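Local coordinates for protein 5-ketofructose reductase (Gluconobacter sp., PDB 7COK) that probably catalyses the NAD(P)H-dependent reduction of 5-ketofructose to fructose, as a member of a novel class within the shikimate dehydrogenase family, at residues I151-R156 / E162-L167; A166-N169 / E173-G176; R233-A238 / C243-G248; M251-G256 / A271-T276. All coordinates share one frame; numbering follows the deposited sequence.

Contact 1: residues I151-R156 / E162-L167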
loop_
_atom_site.group_PDB
_atom_site.type_symbol
_atom_site.label_atom_id
_atom_site.label_comp_id
_atom_site.label_asym_id
_atom_site.label_seq_id
_atom_site.Cartn_x
_atom_site.Cartn_y
_atom_site.Cartn_z
ATOM N N ILE A 151 30.004 -28.282 6.274
ATOM C CA ILE A 151 29.419 -27.649 5.097
ATOM C C ILE A 151 30.514 -27.417 4.081
ATOM O O ILE A 151 31.491 -26.717 4.362
ATOM C CB ILE A 151 28.671 -26.330 5.424
ATOM C CG1 ILE A 151 27.547 -26.577 6.436
ATOM C CG2 ILE A 151 28.061 -25.721 4.150
ATOM C CD1 ILE A 151 27.057 -25.336 7.164
ATOM N N THR A 152 30.316 -27.985 2.902
ATOM C CA THR A 152 31.263 -27.865 1.784
ATOM C C THR A 152 30.592 -26.960 0.763
ATOM O O THR A 152 29.448 -27.225 0.372
ATOM C CB THR A 152 31.610 -29.233 1.138
ATOM O OG1 THR A 152 32.227 -30.093 2.099
ATOM C CG2 THR A 152 32.599 -29.049 -0.036
ATOM N N ILE A 153 31.278 -25.889 0.360
ATOM C CA ILE A 153 30.755 -24.953 -0.629
ATOM C C ILE A 153 31.583 -25.132 -1.894
ATOM O O ILE A 153 32.810 -25.104 -1.830
ATOM C CB ILE A 153 30.775 -23.483 -0.137
ATOM C CG1 ILE A 153 30.020 -23.353 1.194
ATOM C CG2 ILE A 153 30.112 -22.584 -1.161
ATOM C CD1 ILE A 153 30.880 -23.500 2.435
ATOM N N VAL A 154 30.908 -25.394 -3.004
ATOM C CA VAL A 154 31.532 -25.777 -4.279
ATOM C C VAL A 154 31.244 -24.664 -5.278
ATOM O O VAL A 154 30.099 -24.244 -5.481
ATOM C CB VAL A 154 31.025 -27.170 -4.797
ATOM C CG1 VAL A 154 31.801 -27.643 -6.017
ATOM C CG2 VAL A 154 31.167 -28.233 -3.728
ATOM N N ASN A 155 32.309 -24.103 -5.847
ATOM C CA ASN A 155 32.155 -22.984 -6.765
ATOM C C ASN A 155 33.308 -22.960 -7.758
ATOM O O ASN A 155 34.427 -23.316 -7.409
ATOM C CB ASN A 155 32.136 -21.666 -5.970
ATOM C CG ASN A 155 31.441 -20.535 -6.715
ATOM O OD1 ASN A 155 30.300 -20.661 -7.157
ATOM N ND2 ASN A 155 32.139 -19.403 -6.851
ATOM N N ARG A 156 33.031 -22.549 -8.998
ATOM C CA ARG A 156 34.103 -22.446 -9.995
ATOM C C ARG A 156 35.146 -21.457 -9.505
ATOM O O ARG A 156 36.329 -21.750 -9.588
ATOM C CB ARG A 156 33.556 -22.076 -11.368
ATOM C CG ARG A 156 32.707 -23.153 -12.001
ATOM C CD ARG A 156 32.535 -22.917 -13.498
ATOM N NE ARG A 156 33.767 -23.165 -14.254
ATOM C CZ ARG A 156 34.207 -24.367 -14.643
ATOM N NH1 ARG A 156 33.529 -25.481 -14.362
ATOM N NH2 ARG A 156 35.336 -24.463 -15.315
ATOM N N GLU A 162 35.418 -19.990 -0.477
ATOM C CA GLU A 162 36.280 -19.849 0.697
ATOM C C GLU A 162 35.800 -18.746 1.627
ATOM O O GLU A 162 35.942 -18.887 2.837
ATOM C CB GLU A 162 37.764 -19.661 0.301
ATOM C CG GLU A 162 38.772 -19.632 1.454
ATOM C CD GLU A 162 38.712 -20.828 2.394
ATOM O OE1 GLU A 162 38.319 -21.928 1.967
ATOM O OE2 GLU A 162 39.073 -20.665 3.582
ATOM N N THR A 163 35.195 -17.695 1.071
ATOM C CA THR A 163 34.609 -16.607 1.871
ATOM C C THR A 163 33.496 -17.155 2.772
ATOM O O THR A 163 33.468 -16.889 3.969
ATOM C CB THR A 163 34.098 -15.449 1.000
ATOM O OG1 THR A 163 35.202 -14.851 0.297
ATOM C CG2 THR A 163 33.418 -14.359 1.862
ATOM N N ILE A 164 32.628 -17.980 2.196
ATOM C CA ILE A 164 31.576 -18.610 2.967
ATOM C C ILE A 164 32.142 -19.658 3.960
ATOM O O ILE A 164 31.760 -19.673 5.141
ATOM C CB ILE A 164 30.443 -19.152 2.058
ATOM C CG1 ILE A 164 29.835 -18.002 1.227
ATOM C CG2 ILE A 164 29.391 -19.865 2.905
ATOM C CD1 ILE A 164 28.897 -18.405 0.101
ATOM N N ALA A 165 33.063 -20.514 3.511
ATOM C CA ALA A 165 33.698 -21.463 4.424
ATOM C C ALA A 165 34.324 -20.781 5.656
ATOM O O ALA A 165 34.114 -21.265 6.786
ATOM C CB ALA A 165 34.722 -22.333 3.705
ATOM N N ALA A 166 35.019 -19.660 5.420
ATOM C CA ALA A 166 35.687 -18.881 6.472
ATOM C C ALA A 166 34.650 -18.315 7.441
ATOM O O ALA A 166 34.834 -18.380 8.646
ATOM C CB ALA A 166 36.530 -17.765 5.874
ATOM N N LEU A 167 33.540 -17.814 6.906
ATOM C CA LEU A 167 32.434 -17.333 7.737
ATOM C C LEU A 167 31.923 -18.427 8.675
ATOM O O LEU A 167 31.714 -18.187 9.856
ATOM C CB LEU A 167 31.292 -16.804 6.864
ATOM C CG LEU A 167 30.014 -16.297 7.548
ATOM C CD1 LEU A 167 30.250 -15.036 8.362
ATOM C CD2 LEU A 167 28.970 -16.055 6.461
#
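Ile164 is the first residue of helix segment 162-167 to meet the strand, and it does so with its branch methyl: CG2 lies 3.9 Å from CG1 of Ile153, and CD1 of the same isoleucine is almost as near. The two side chains cross at about a right angle, so the methyl rests across the flank of the Ile153 chain. In Ile164 a chi1 of -59° sets CG1 beside the backbone N and leaves CG2 anti to it, facing the strand; the Ile164 side chain also touches Arg137 and Ala140 of helix 134-145. One step on, Ala165 offers only a small surface. Ile153 CD1 comes within 3.9 Å of the Ala165 backbone N and within 4.2 Å of its CB, a fit helped by an Ile153 chi2 of 92°, some way from a staggered angle. The backbone bonds from Ala166 N to Glu162 O and from Leu167 N to Thr163 O keep this turn regular. Here one isoleucine of a strand meets two successive residues of a helix, with no hydrogen bond between the segments, which is how helices commonly pack on a Rossmann-type sheet. Strand 150-155 runs between strands 126-130 and 175-180 of the parallel sheet, and helix 158-171 is the crossover of the beta-alpha-beta unit, lying over the sheet next to helix 134-145.

Contact 2: residues A166-N169 / E173-G176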
loop_
_atom_site.group_PDB
_atom_site.type_symbol
_atom_site.label_atom_id
_atom_site.label_comp_id
_atom_site.label_asym_id
_atom_site.label_seq_id
_atom_site.Cartn_x
_atom_site.Cartn_y
_atom_site.Cartn_z
ATOM N N ALA A 166 35.019 -19.660 5.420
ATOM C CA ALA A 166 35.687 -18.881 6.472
ATOM C C ALA A 166 34.650 -18.315 7.441
ATOM O O ALA A 166 34.834 -18.380 8.646
ATOM C CB ALA A 166 36.530 -17.765 5.874
ATOM N N LEU A 167 33.540 -17.814 6.906
ATOM C CA LEU A 167 32.434 -17.333 7.737
ATOM C C LEU A 167 31.923 -18.427 8.675
ATOM O O LEU A 167 31.714 -18.187 9.856
ATOM C CB LEU A 167 31.292 -16.804 6.864
ATOM C CG LEU A 167 30.014 -16.297 7.548
ATOM C CD1 LEU A 167 30.250 -15.036 8.362
ATOM C CD2 LEU A 167 28.970 -16.055 6.461
ATOM N N ILE A 168 31.744 -19.627 8.141
ATOM C CA ILE A 168 31.235 -20.739 8.923
ATOM C C ILE A 168 32.206 -21.123 10.039
ATOM O O ILE A 168 31.809 -21.203 11.196
ATOM C CB ILE A 168 30.814 -21.926 8.009
ATOM C CG1 ILE A 168 29.700 -21.522 7.015
ATOM C CG2 ILE A 168 30.450 -23.154 8.827
ATOM C CD1 ILE A 168 28.499 -20.791 7.601
ATOM N N ASN A 169 33.480 -21.288 9.698
ATOM C CA ASN A 169 34.499 -21.644 10.693
ATOM C C ASN A 169 34.696 -20.583 11.763
ATOM O O ASN A 169 34.849 -20.919 12.934
ATOM C CB ASN A 169 35.834 -21.926 10.006
ATOM C CG ASN A 169 35.798 -23.170 9.152
ATOM O OD1 ASN A 169 35.262 -24.196 9.563
ATOM N ND2 ASN A 169 36.368 -23.084 7.960
ATOM N N GLU A 173 29.701 -23.095 15.050
ATOM C CA GLU A 173 30.254 -24.353 15.562
ATOM C C GLU A 173 30.529 -25.374 14.461
ATOM O O GLU A 173 31.233 -26.357 14.683
ATOM C CB GLU A 173 29.341 -24.951 16.643
ATOM C CG GLU A 173 29.008 -24.010 17.800
ATOM C CD GLU A 173 30.180 -23.164 18.277
ATOM O OE1 GLU A 173 30.126 -21.927 18.092
ATOM O OE2 GLU A 173 31.150 -23.724 18.831
ATOM N N ALA A 174 29.972 -25.114 13.278
ATOM C CA ALA A 174 30.106 -25.978 12.114
ATOM C C ALA A 174 31.469 -25.806 11.467
ATOM O O ALA A 174 32.091 -24.743 11.574
ATOM C CB ALA A 174 29.001 -25.673 11.103
ATOM N N THR A 175 31.928 -26.870 10.822
ATOM C CA THR A 175 33.129 -26.817 9.986
ATOM C C THR A 175 32.739 -26.458 8.560
ATOM O O THR A 175 31.839 -27.069 7.990
ATOM C CB THR A 175 33.890 -28.156 10.028
ATOM O OG1 THR A 175 34.266 -28.424 11.389
ATOM C CG2 THR A 175 35.145 -28.102 9.155
ATOM N N GLY A 176 33.402 -25.449 8.008
ATOM C CA GLY A 176 33.225 -25.053 6.610
ATOM C C GLY A 176 34.437 -25.376 5.771
ATOM O O GLY A 176 35.568 -25.232 6.232
#
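Ile168 lays its CG2 methyl against CB of Ala174 at 3.7 Å, and the same methyl also touches the Ala174 carbonyl oxygen and the backbone N of Gly176. Beside this apolar patch, Asn169 makes a two-pronged polar grip. Its OD1 accepts from Gly176 N at 2.7 Å in a nearly straight bond (174°), although the N-H comes from above the carbonyl plane. Its ND2 gives a second bond, 2.9 Å long, to the Gly176 carbonyl oxygen, which lies close to the plane of the asparagine amide. Bound through both its oxygen and its nitrogen, the amide cannot readily turn over, and it satisfies both polar backbone groups of one residue much as a neighbouring strand would. Asn169 has CG beside its backbone N (chi1 -67°), from where the amide extends to the strand. Gly176 is suited to the place: a CB there would lie only 3.1 Å from Ile168 CB, and its absence allows the Ile168 and Gly176 CA atoms to approach to 5.3 Å. The hydroxyl of Thr172 bonds both Ile168 O and Ala174 N, where helix 158-171 turns back into strand 175-180 of the beta-alpha-beta unit begun by strand 150-155. Strand 175-180, outermost on this flank of the parallel sheet, pairs through Thr175 with Ala149 and Ile151, while Ile168 and Ala174 also reach Ala140 and Ala144 of helix 134-145.

Contact 3: residues R233-A238 / C243-G248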
loop_
_atom_site.group_PDB
_atom_site.type_symbol
_atom_site.label_atom_id
_atom_site.label_comp_id
_atom_site.label_asym_id
_atom_site.label_seq_id
_atom_site.Cartn_x
_atom_site.Cartn_y
_atom_site.Cartn_z
ATOM N N ARG A 233 15.597 -30.405 -13.833
ATOM C CA ARG A 233 16.303 -31.612 -14.291
ATOM C C ARG A 233 17.089 -32.276 -13.153
ATOM O O ARG A 233 17.016 -33.483 -12.976
ATOM C CB ARG A 233 17.207 -31.293 -15.485
ATOM C CG ARG A 233 18.043 -32.449 -15.987
ATOM C CD ARG A 233 18.899 -32.040 -17.175
ATOM N NE ARG A 233 19.944 -33.029 -17.446
ATOM C CZ ARG A 233 21.127 -32.763 -18.004
ATOM N NH1 ARG A 233 21.451 -31.527 -18.370
ATOM N NH2 ARG A 233 21.997 -33.747 -18.201
ATOM N N PHE A 234 17.850 -31.471 -12.413
ATOM C CA PHE A 234 18.596 -31.893 -11.241
ATOM C C PHE A 234 17.727 -32.672 -10.257
ATOM O O PHE A 234 18.072 -33.794 -9.900
ATOM C CB PHE A 234 19.224 -30.643 -10.617
ATOM C CG PHE A 234 19.993 -30.889 -9.365
ATOM C CD1 PHE A 234 21.158 -31.665 -9.376
ATOM C CD2 PHE A 234 19.593 -30.292 -8.176
ATOM C CE1 PHE A 234 21.882 -31.858 -8.209
ATOM C CE2 PHE A 234 20.312 -30.485 -6.996
ATOM C CZ PHE A 234 21.475 -31.266 -7.023
ATOM N N LEU A 235 16.587 -32.095 -9.845
ATOM C CA LEU A 235 15.680 -32.829 -8.953
ATOM C C LEU A 235 15.035 -34.062 -9.565
ATOM O O LEU A 235 14.867 -35.068 -8.862
ATOM C CB LEU A 235 14.622 -31.902 -8.370
ATOM C CG LEU A 235 15.171 -30.823 -7.414
ATOM C CD1 LEU A 235 13.967 -30.135 -6.798
ATOM C CD2 LEU A 235 16.131 -31.298 -6.324
ATOM N N LYS A 236 14.708 -33.991 -10.855
ATOM C CA LYS A 236 14.101 -35.147 -11.539
ATOM C C LYS A 236 15.076 -36.303 -11.622
ATOM O O LYS A 236 14.695 -37.454 -11.354
ATOM C CB LYS A 236 13.578 -34.770 -12.920
ATOM C CG LYS A 236 12.317 -33.931 -12.861
ATOM C CD LYS A 236 11.934 -33.422 -14.234
ATOM C CE LYS A 236 10.489 -32.965 -14.222
ATOM N NZ LYS A 236 10.034 -32.594 -15.585
ATOM N N ASP A 237 16.335 -35.988 -11.934
ATOM C CA ASP A 237 17.419 -36.974 -11.934
ATOM C C ASP A 237 17.631 -37.589 -10.550
ATOM O O ASP A 237 17.749 -38.808 -10.430
ATOM C CB ASP A 237 18.733 -36.371 -12.457
ATOM C CG ASP A 237 18.661 -35.948 -13.925
ATOM O OD1 ASP A 237 17.817 -36.464 -14.688
ATOM O OD2 ASP A 237 19.469 -35.078 -14.314
ATOM N N ALA A 238 17.652 -36.751 -9.503
ATOM C CA ALA A 238 17.805 -37.229 -8.128
ATOM C C ALA A 238 16.660 -38.170 -7.707
ATOM O O ALA A 238 16.908 -39.254 -7.158
ATOM C CB ALA A 238 17.909 -36.038 -7.177
ATOM N N CYS A 243 16.195 -40.692 -4.518
ATOM C CA CYS A 243 16.416 -39.654 -3.507
ATOM C C CYS A 243 15.169 -38.871 -3.117
ATOM O O CYS A 243 14.289 -38.607 -3.952
ATOM C CB CYS A 243 17.480 -38.668 -4.007
ATOM S SG CYS A 243 19.101 -39.428 -4.234
ATOM N N THR A 244 15.119 -38.484 -1.844
ATOM C CA THR A 244 14.123 -37.537 -1.359
ATOM C C THR A 244 14.544 -36.165 -1.862
ATOM O O THR A 244 15.703 -35.780 -1.681
ATOM C CB THR A 244 14.070 -37.550 0.174
ATOM O OG1 THR A 244 13.596 -38.823 0.610
ATOM C CG2 THR A 244 13.118 -36.471 0.712
ATOM N N THR A 245 13.616 -35.459 -2.508
ATOM C CA THR A 245 13.892 -34.123 -3.087
ATOM C C THR A 245 13.063 -32.984 -2.491
ATOM O O THR A 245 11.914 -33.169 -2.075
ATOM C CB THR A 245 13.688 -34.100 -4.612
ATOM O OG1 THR A 245 12.324 -34.433 -4.922
ATOM C CG2 THR A 245 14.626 -35.102 -5.324
ATOM N N LEU A 246 13.666 -31.793 -2.478
ATOM C CA LEU A 246 13.007 -30.582 -2.019
ATOM C C LEU A 246 13.121 -29.483 -3.040
ATOM O O LEU A 246 14.215 -29.062 -3.394
ATOM C CB LEU A 246 13.597 -30.121 -0.679
ATOM C CG LEU A 246 13.549 -31.197 0.412
ATOM C CD1 LEU A 246 14.483 -30.857 1.557
ATOM C CD2 LEU A 246 12.131 -31.383 0.899
ATOM N N ASP A 247 11.978 -28.973 -3.478
ATOM C CA ASP A 247 11.953 -27.989 -4.543
ATOM C C ASP A 247 11.956 -26.522 -4.084
ATOM O O ASP A 247 11.579 -26.184 -2.945
ATOM C CB ASP A 247 10.778 -28.280 -5.477
ATOM C CG ASP A 247 9.464 -27.867 -4.881
ATOM O OD1 ASP A 247 9.108 -26.671 -5.006
ATOM O OD2 ASP A 247 8.781 -28.731 -4.302
ATOM N N GLY A 248 12.389 -25.658 -4.991
ATOM C CA GLY A 248 12.619 -24.255 -4.666
ATOM C C GLY A 248 11.360 -23.447 -4.539
ATOM O O GLY A 248 11.362 -22.392 -3.915
#
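Leu235 and Thr245 run alongside each other, pointing opposite ways, and their torsions decide which atoms meet. In Leu235, CG is anti to the carbonyl carbon (chi1 -66°) and the chain runs on extended, so the two methyls fork over the strand: CD1 comes 3.6 Å from Leu246 O and 3.9 Å from Asp247 CB, while CD2 faces Thr245 CB. Thr245 puts OG1 between its backbone N and carbonyl carbon (chi1 61°), which turns CG2 to the helix, 3.5 Å from Leu235 O and 3.9 Å from Ala238 CB. Asp247 has a similar first torsion (76°), but its carboxylate leads away: OD1 accepts from Gly250 N, capping helix 248-264 from the N-cap position, so that Leu235 CD1 meets only the CA and CB end of the residue. Replacing Leu235 with an alanine would probably open a gap beside Leu246 O and Asp247 and take the CD2 methyl from Thr245 CB, leaving that threonine only Ala238 as an apolar neighbour across the contact. At the far end, Cys243 N donates to Ala238 O at 3.1 Å, a moderately bent bond that ties Ala238, near the C-terminal end of the helix, to the residues leading into the strand. Cys243 CB packs 4.1 Å from Ala238 CB. Helix 233-240 belongs to the beta-alpha-beta unit of strands 221-224 and 245-246. Leu235 and Ala238 also touch Asp224 and Val222 of the inner strand, and Leu246 hydrogen-bonds to those same two residues, so the helix bridges the last two strands of the parallel sheet.

Contact 4: residues M251-G256 / A271-T276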
loop_
_atom_site.group_PDB
_atom_site.type_symbol
_atom_site.label_atom_id
_atom_site.label_comp_id
_atom_site.label_asym_id
_atom_site.label_seq_id
_atom_site.Cartn_x
_atom_site.Cartn_y
_atom_site.Cartn_z
ATOM N N MET A 251 10.270 -23.725 -1.093
ATOM C CA MET A 251 11.146 -22.909 -0.243
ATOM C C MET A 251 10.713 -21.446 -0.244
ATOM O O MET A 251 10.690 -20.786 0.806
ATOM C CB MET A 251 12.596 -23.025 -0.704
ATOM C CG MET A 251 13.197 -24.395 -0.574
ATOM S SD MET A 251 14.920 -24.318 -1.102
ATOM C CE MET A 251 15.195 -26.035 -1.552
ATOM N N LEU A 252 10.367 -20.935 -1.421
ATOM C CA LEU A 252 9.805 -19.597 -1.525
ATOM C C LEU A 252 8.513 -19.464 -0.716
ATOM O O LEU A 252 8.322 -18.474 -0.009
ATOM C CB LEU A 252 9.542 -19.265 -2.989
ATOM C CG LEU A 252 10.548 -18.494 -3.825
ATOM C CD1 LEU A 252 9.854 -18.149 -5.132
ATOM C CD2 LEU A 252 11.054 -17.237 -3.130
ATOM N N VAL A 253 7.636 -20.460 -0.804
ATOM C CA VAL A 253 6.419 -20.449 -0.008
ATOM C C VAL A 253 6.751 -20.389 1.478
ATOM O O VAL A 253 6.201 -19.555 2.211
ATOM C CB VAL A 253 5.523 -21.644 -0.374
ATOM C CG1 VAL A 253 4.354 -21.778 0.599
ATOM C CG2 VAL A 253 5.001 -21.472 -1.791
ATOM N N ASN A 254 7.676 -21.238 1.911
ATOM C CA ASN A 254 8.096 -21.231 3.318
ATOM C C ASN A 254 8.652 -19.902 3.774
ATOM O O ASN A 254 8.420 -19.490 4.905
ATOM C CB ASN A 254 9.080 -22.361 3.623
ATOM C CG ASN A 254 8.406 -23.715 3.659
ATOM O OD1 ASN A 254 7.227 -23.818 4.028
ATOM N ND2 ASN A 254 9.141 -24.767 3.300
ATOM N N GLN A 255 9.400 -19.244 2.898
ATOM C CA GLN A 255 9.977 -17.944 3.216
ATOM C C GLN A 255 8.870 -16.903 3.440
ATOM O O GLN A 255 8.930 -16.089 4.372
ATOM C CB GLN A 255 10.855 -17.505 2.065
ATOM C CG GLN A 255 11.603 -16.231 2.337
ATOM C CD GLN A 255 12.833 -16.094 1.462
ATOM O OE1 GLN A 255 13.680 -15.268 1.753
ATOM N NE2 GLN A 255 12.943 -16.918 0.396
ATOM N N GLY A 256 7.852 -16.945 2.591
ATOM C CA GLY A 256 6.679 -16.065 2.765
ATOM C C GLY A 256 5.923 -16.364 4.035
ATOM O O GLY A 256 5.445 -15.438 4.704
ATOM N N ALA A 271 -0.461 -24.374 0.843
ATOM C CA ALA A 271 -1.041 -24.921 -0.382
ATOM C C ALA A 271 -1.506 -23.839 -1.365
ATOM O O ALA A 271 -1.190 -23.895 -2.551
ATOM C CB ALA A 271 -2.163 -25.930 -0.075
ATOM N N VAL A 272 -2.225 -22.830 -0.875
ATOM C CA VAL A 272 -2.726 -21.796 -1.774
ATOM C C VAL A 272 -1.614 -20.863 -2.252
ATOM O O VAL A 272 -1.643 -20.410 -3.412
ATOM C CB VAL A 272 -3.931 -21.020 -1.199
ATOM C CG1 VAL A 272 -4.661 -20.229 -2.275
ATOM C CG2 VAL A 272 -4.929 -21.986 -0.633
ATOM N N MET A 273 -0.607 -20.662 -1.400
ATOM C CA MET A 273 0.532 -19.861 -1.796
ATOM C C MET A 273 1.299 -20.560 -2.928
ATOM O O MET A 273 1.629 -19.941 -3.950
ATOM C CB MET A 273 1.423 -19.597 -0.592
ATOM C CG MET A 273 0.718 -18.680 0.392
ATOM S SD MET A 273 1.602 -18.541 1.945
ATOM C CE MET A 273 2.893 -17.392 1.463
ATOM N N ALA A 274 1.516 -21.861 -2.761
ATOM C CA ALA A 274 2.200 -22.681 -3.752
ATOM C C ALA A 274 1.454 -22.738 -5.063
ATOM O O ALA A 274 2.044 -22.532 -6.122
ATOM C CB ALA A 274 2.409 -24.078 -3.222
ATOM N N GLN A 275 0.145 -22.986 -4.991
ATOM C CA GLN A 275 -0.663 -23.045 -6.206
ATOM C C GLN A 275 -0.652 -21.721 -6.958
ATOM O O GLN A 275 -0.578 -21.716 -8.188
ATOM C CB GLN A 275 -2.095 -23.541 -5.936
ATOM C CG GLN A 275 -2.882 -23.914 -7.219
ATOM C CD GLN A 275 -2.151 -24.887 -8.159
ATOM O OE1 GLN A 275 -1.402 -25.756 -7.729
ATOM N NE2 GLN A 275 -2.362 -24.725 -9.463
ATOM N N THR A 276 -0.632 -20.603 -6.218
ATOM C CA THR A 276 -0.525 -19.272 -6.826
ATOM C C THR A 276 0.775 -19.120 -7.658
ATOM O O THR A 276 0.741 -18.632 -8.801
ATOM C CB THR A 276 -0.617 -18.196 -5.734
ATOM O OG1 THR A 276 -1.891 -18.307 -5.091
ATOM C CG2 THR A 276 -0.464 -16.781 -6.290
#
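Val253 of one helix fits against Met273 and Ala274 of another in a helix-helix crossing within the C-terminal region of the shikimate dehydrogenase family. The short axes approach to 9.4 Å and point largely against each other, at 130°. The contact is carried by apolar side chains. Val253 straddles two neighbours with its two methyls: CG1 lies 3.8 Å from Met273 CB, and CG2 lies 3.9 Å from Ala274 CB. The first torsion of the valine, with CG1 anti to its backbone N (171°), directs both branches at the partner helix. A second kind of contact is between side chain and backbone. Val253 CG2 sits 3.6 Å from Ala274 CA, which the small alanine permits, and the bent tail of Met273 (chi3 78°) brings CE to 4.1 Å from Gly256 C and about as close to Val253 O. The glycine makes this possible, since a CB on Gly256 would come within 3.1 Å of Met273 CE. Val253 and Met273 both also touch Met26 of helix 23-34, part of the region assigned to substrate binding, so the pair packs as a three-way apolar junction between that helix and the two C-terminal ones. No hydrogen bond joins the segments. In 271-276, the Thr276 hydroxyl turns back on its own helix, and Val272 O receives both Thr276 OG1, at 2.7 Å, and Thr276 N, from opposite faces of its carbonyl plane.

How the contacts relate
Contacts 1 and 2 overlap in sequence, and contacts 3 and 4 follow in turn. Contacts 1 and 2 are the closest pair, with centres 9 Å apart: they share Ala166 and Leu167 and pack the middle and the C-terminal part of helix 158-171 against neighbouring strands 150-155 and 175-180. Contact 3 belongs to the same parallel sheet but at its other edge, 22 Å from contact 1 between centres. Contact 4 lies about 30 Å from contact 2 between centres, on the opposite side of the chain's centre, yet touches contact 3 where Leu246 O meets Met251 CE as strand 245-246 runs into helix 248-264. That helix probably carries the chain from the Rossmann-type domain back toward the substrate-binding domain, whose helix 23-34 it touches.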